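Local coordinates for protein muconate lactonizing enzyme (Corynebacterium glutamicum, PDB 3I4K) that belongs to the enolase superfamily, joining an N-terminal capping domain to a TIM-barrel-like domain that holds a magnesium ion, at residues I156-R159 against I160-G164; V66-M69 against K70-D74. All coordinates share one frame; numbering follows the deposited sequence.

In the fold
Coming from the N terminus, the chain lays down the antiparallel sheet of strands 8-25, 30-43 and 48-53, then enters helix 66-81, whose first turns make up contact 2 and pack on that sheet in the N-terminal domain. Contact 1 comes later, at the C-terminal end of helix 149-163, inside the barrel unit that runs from strand 137-144 to strand 167-171. Each contact closes only helical turns; contact 2 is complete before contact 1 opens, so they run in series, neither nested nor crossed. The centres of contact 1 and contact 2 are about 37 Å apart, on opposite sides of the chain's centre. The magnesium ligands Asp200, Glu226 and Asp251 belong to neither.

Contact 1. Residues I156-R159 against I160-G164; sequences IEER and IEEFG
Ile160, Glu161, Glu162 and Phe163 each give their backbone N-H to the carbonyl four residues earlier, in the last turns of helix 149-163, with Phe163 N 2.8 Å from Arg159 O. That carbonyl also receives a weak bond from Gly164 N at 3.2 Å, where the chain turns out of the helix with positive phi. Arg159 and Phe163 carry the side-chain contact. Bends at chi2 (-63°) and chi3 (-51°) curl the arginine round toward the helix end and set one guanidinium face against the phenylalanine. Ring atom CD2 of Phe163 sits over the centre of that face, 3.3 Å from Arg159 CZ, and the two planes are only 17° apart. NH1 reaches Phe163 CE2 at 3.5 Å, while NH2 is nearer Phe163 CB and CG. NH2 also bonds to Asn165 and Gln334, and Trp142 adds a cation-pi contact. On the inner side of the helix Ile156 CG2 meets Ile160 CD1 at 3.8 Å, and both isoleucines touch Phe168 of strand 167-171, the next strand of this beta-alpha-beta unit. Glu157 turns to a salt bridge with Arg194. Glu158 OE2 and Glu162 OE2 lie 4.3 Å apart along the outer side, where they probably repel mildly. The buried guanidinium thus lies against Phe163 and bonds through NH2 to two amide oxygens, which probably eases the burial of its charge and limits its rotation.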
loop_
_atom_site.group_PDB
_atom_site.type_symbol
_atom_site.label_atom_id
_atom_site.label_comp_id
_atom_site.label_asym_id
_atom_site.label_seq_id
_atom_site.Cartn_x
_atom_site.Cartn_y
_atom_site.Cartn_z
ATOM N N ILE A 156 -33.860 1.096 -15.275
ATOM C CA ILE A 156 -32.936 2.219 -15.370
ATOM C C ILE A 156 -33.699 3.519 -15.108
ATOM O O ILE A 156 -33.270 4.335 -14.292
ATOM C CB ILE A 156 -32.240 2.265 -16.762
ATOM C CG1 ILE A 156 -31.266 1.087 -16.889
ATOM C CG2 ILE A 156 -31.479 3.574 -16.934
ATOM C CD1 ILE A 156 -30.473 1.060 -18.185
ATOM N N GLU A 157 -34.836 3.697 -15.783
ATOM C CA GLU A 157 -35.676 4.896 -15.608
ATOM C C GLU A 157 -36.022 5.090 -14.131
ATOM O O GLU A 157 -35.920 6.191 -13.584
ATOM C CB GLU A 157 -36.983 4.756 -16.392
ATOM C CG GLU A 157 -36.812 4.460 -17.859
ATOM C CD GLU A 157 -36.230 5.625 -18.621
ATOM O OE1 GLU A 157 -35.251 6.223 -18.131
ATOM O OE2 GLU A 157 -36.749 5.935 -19.716
ATOM N N GLU A 158 -36.440 4.004 -13.493
ATOM C CA GLU A 158 -36.802 4.059 -12.088
ATOM C C GLU A 158 -35.599 4.494 -11.261
ATOM O O GLU A 158 -35.685 5.440 -10.477
ATOM C CB GLU A 158 -37.311 2.694 -11.621
ATOM C CG GLU A 158 -37.640 2.632 -10.135
ATOM C CD GLU A 158 -38.401 1.368 -9.749
ATOM O OE1 GLU A 158 -37.953 0.257 -10.112
ATOM O OE2 GLU A 158 -39.448 1.490 -9.074
ATOM N N ARG A 159 -34.475 3.809 -11.453
ATOM C CA ARG A 159 -33.258 4.129 -10.717
ATOM C C ARG A 159 -32.839 5.584 -10.915
ATOM O O ARG A 159 -32.495 6.274 -9.956
ATOM C CB ARG A 159 -32.113 3.202 -11.141
ATOM C CG ARG A 159 -32.295 1.738 -10.755
ATOM C CD ARG A 159 -32.340 1.535 -9.242
ATOM N NE ARG A 159 -31.207 2.166 -8.573
ATOM C CZ ARG A 159 -30.880 1.961 -7.300
ATOM N NH1 ARG A 159 -31.602 1.134 -6.552
ATOM N NH2 ARG A 159 -29.830 2.580 -6.774
ATOM N N ILE A 160 -32.869 6.052 -12.156
ATOM C CA ILE A 160 -32.476 7.424 -12.436
ATOM C C ILE A 160 -33.303 8.397 -11.608
ATOM O O ILE A 160 -32.766 9.267 -10.920
ATOM C CB ILE A 160 -32.661 7.774 -13.933
ATOM C CG1 ILE A 160 -31.623 7.027 -14.775
ATOM C CG2 ILE A 160 -32.535 9.282 -14.136
ATOM C CD1 ILE A 160 -31.744 7.260 -16.267
ATOM N N GLU A 161 -34.617 8.226 -11.676
ATOM C CA GLU A 161 -35.546 9.092 -10.971
ATOM C C GLU A 161 -35.554 8.964 -9.453
ATOM O O GLU A 161 -35.761 9.953 -8.752
ATOM C CB GLU A 161 -36.957 8.864 -11.516
ATOM C CG GLU A 161 -37.498 10.041 -12.305
ATOM C CD GLU A 161 -37.866 11.210 -11.409
ATOM O OE1 GLU A 161 -38.861 11.090 -10.659
ATOM O OE2 GLU A 161 -37.160 12.241 -11.445
ATOM N N GLU A 162 -35.307 7.765 -8.939
ATOM C CA GLU A 162 -35.347 7.566 -7.497
ATOM C C GLU A 162 -34.024 7.600 -6.739
ATOM O O GLU A 162 -34.010 7.899 -5.545
ATOM C CB GLU A 162 -36.070 6.258 -7.180
ATOM C CG GLU A 162 -36.254 6.012 -5.693
ATOM C CD GLU A 162 -36.891 4.669 -5.391
ATOM O OE1 GLU A 162 -37.113 4.380 -4.195
ATOM O OE2 GLU A 162 -37.167 3.903 -6.343
ATOM N N PHE A 163 -32.916 7.295 -7.405
ATOM C CA PHE A 163 -31.626 7.301 -6.723
ATOM C C PHE A 163 -30.564 8.180 -7.378
ATOM O O PHE A 163 -29.526 8.465 -6.773
ATOM C CB PHE A 163 -31.128 5.864 -6.562
ATOM C CG PHE A 163 -31.944 5.060 -5.584
ATOM C CD1 PHE A 163 -31.765 5.226 -4.213
ATOM C CD2 PHE A 163 -32.929 4.186 -6.032
ATOM C CE1 PHE A 163 -32.560 4.534 -3.300
ATOM C CE2 PHE A 163 -33.729 3.491 -5.129
ATOM C CZ PHE A 163 -33.545 3.665 -3.762
ATOM N N GLY A 164 -30.830 8.609 -8.609
ATOM C CA GLY A 164 -29.911 9.482 -9.316
ATOM C C GLY A 164 -28.671 8.875 -9.952
ATOM O O GLY A 164 -27.784 9.618 -10.371
#

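Contact 2. Residues V66-M69 against K70-D74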
loop_
_atom_site.group_PDB
_atom_site.type_symbol
_atom_site.label_atom_id
_atom_site.label_comp_id
_atom_site.label_asym_id
_atom_site.label_seq_id
_atom_site.Cartn_x
_atom_site.Cartn_y
_atom_site.Cartn_z
ATOM N N VAL A 66 -19.582 -19.661 0.453
ATOM C CA VAL A 66 -19.831 -19.515 1.871
ATOM C C VAL A 66 -19.445 -20.807 2.605
ATOM O O VAL A 66 -18.837 -20.751 3.672
ATOM C CB VAL A 66 -21.315 -19.147 2.120
ATOM C CG1 VAL A 66 -22.234 -20.073 1.328
ATOM C CG2 VAL A 66 -21.625 -19.235 3.592
ATOM N N GLU A 67 -19.768 -21.967 2.024
ATOM C CA GLU A 67 -19.425 -23.253 2.644
ATOM C C GLU A 67 -17.907 -23.428 2.688
ATOM O O GLU A 67 -17.332 -23.808 3.714
ATOM C CB GLU A 67 -20.028 -24.431 1.862
ATOM C CG GLU A 67 -21.552 -24.493 1.786
ATOM C CD GLU A 67 -22.120 -23.600 0.714
ATOM O OE1 GLU A 67 -21.422 -23.394 -0.301
ATOM O OE2 GLU A 67 -23.266 -23.115 0.870
ATOM N N THR A 68 -17.271 -23.160 1.554
ATOM C CA THR A 68 -15.825 -23.265 1.417
ATOM C C THR A 68 -15.104 -22.328 2.366
ATOM O O THR A 68 -14.087 -22.687 2.951
ATOM C CB THR A 68 -15.401 -22.936 -0.035
ATOM O OG1 THR A 68 -15.215 -24.157 -0.756
ATOM C CG2 THR A 68 -14.145 -22.092 -0.070
HETATM N N MSE A 69 -15.628 -21.121 2.510
HETATM C CA MSE A 69 -14.996 -20.139 3.381
HETATM C C MSE A 69 -15.137 -20.461 4.867
HETATM O O MSE A 69 -14.226 -20.196 5.660
HETATM C CB MSE A 69 -15.550 -18.750 3.073
HETATM C CG MSE A 69 -15.143 -18.249 1.686
HETATM SE SE MSE A 69 -15.859 -16.505 1.238
HETATM C CE MSE A 69 -17.508 -17.018 0.388
ATOM N N LYS A 70 -16.265 -21.048 5.249
ATOM C CA LYS A 70 -16.467 -21.387 6.649
ATOM C C LYS A 70 -15.526 -22.524 7.033
ATOM O O LYS A 70 -14.943 -22.519 8.113
ATOM C CB LYS A 70 -17.928 -21.782 6.903
ATOM C CG LYS A 70 -18.251 -22.040 8.376
ATOM C CD LYS A 70 -19.752 -22.191 8.603
ATOM C CE LYS A 70 -20.055 -22.650 10.021
ATOM N NZ LYS A 70 -19.477 -21.730 11.048
ATOM N N ALA A 71 -15.355 -23.495 6.143
ATOM C CA ALA A 71 -14.463 -24.606 6.444
ATOM C C ALA A 71 -13.038 -24.087 6.634
ATOM O O ALA A 71 -12.305 -24.548 7.518
ATOM C CB ALA A 71 -14.514 -25.637 5.324
ATOM N N LEU A 72 -12.644 -23.113 5.820
ATOM C CA LEU A 72 -11.299 -22.559 5.931
ATOM C C LEU A 72 -11.148 -21.608 7.125
ATOM O O LEU A 72 -10.163 -21.687 7.866
ATOM C CB LEU A 72 -10.904 -21.865 4.618
ATOM C CG LEU A 72 -10.605 -22.841 3.468
ATOM C CD1 LEU A 72 -10.380 -22.078 2.162
ATOM C CD2 LEU A 72 -9.376 -23.673 3.823
ATOM N N VAL A 73 -12.119 -20.719 7.317
ATOM C CA VAL A 73 -12.069 -19.787 8.441
ATOM C C VAL A 73 -12.091 -20.573 9.753
ATOM O O VAL A 73 -11.208 -20.411 10.597
ATOM C CB VAL A 73 -13.271 -18.815 8.437
ATOM C CG1 VAL A 73 -13.276 -17.995 9.724
ATOM C CG2 VAL A 73 -13.197 -17.891 7.223
ATOM N N ASP A 74 -13.088 -21.439 9.912
ATOM C CA ASP A 74 -13.208 -22.232 11.130
ATOM C C ASP A 74 -12.040 -23.174 11.389
ATOM O O ASP A 74 -11.400 -23.107 12.436
ATOM C CB ASP A 74 -14.509 -23.045 11.121
ATOM C CG ASP A 74 -15.742 -22.176 11.277
ATOM O OD1 ASP A 74 -15.599 -21.008 11.699
ATOM O OD2 ASP A 74 -16.857 -22.661 10.992
#
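Lys70 meets the preceding turn first through its CB, which lies 3.5 Å from Val66 O, the carbonyl that also accepts the Lys70 N-H at 3.0 Å. With CG anti to the backbone N (chi1 -175°), the chain then heads along the helix toward Asp74: CG comes 3.0 Å from Asp74 OD2, a tight approach, CD swings wider to 3.8 Å from that oxygen, and CE returns to 3.3 Å. A final bend at chi4 (56°) turns NZ onto it, giving a salt bridge of 2.8 Å in which Asp74 OD2 uses its syn lone pair. NZ bonds to Ser13 O as well, and Asp74 OD1 takes Ser13 OG, so lysine and aspartate share one residue of strand 8-25. This is the start of helix 66-81, which lies on the antiparallel sheet of the N-terminal enolase-type domain: the Lys70 side chain touches Ile15 and Leu37, and Val73 also rests on Leu37. Val73 N gives its hydrogen bond to Met69 O at 2.7 Å, and Val73 CG2 presses close to that oxygen at 3.0 Å. Selenomethionine Met69 points its side chain elsewhere, to Tyr105 and Ala106 of helix 104-121. Leu72 CG leans on Thr68 O.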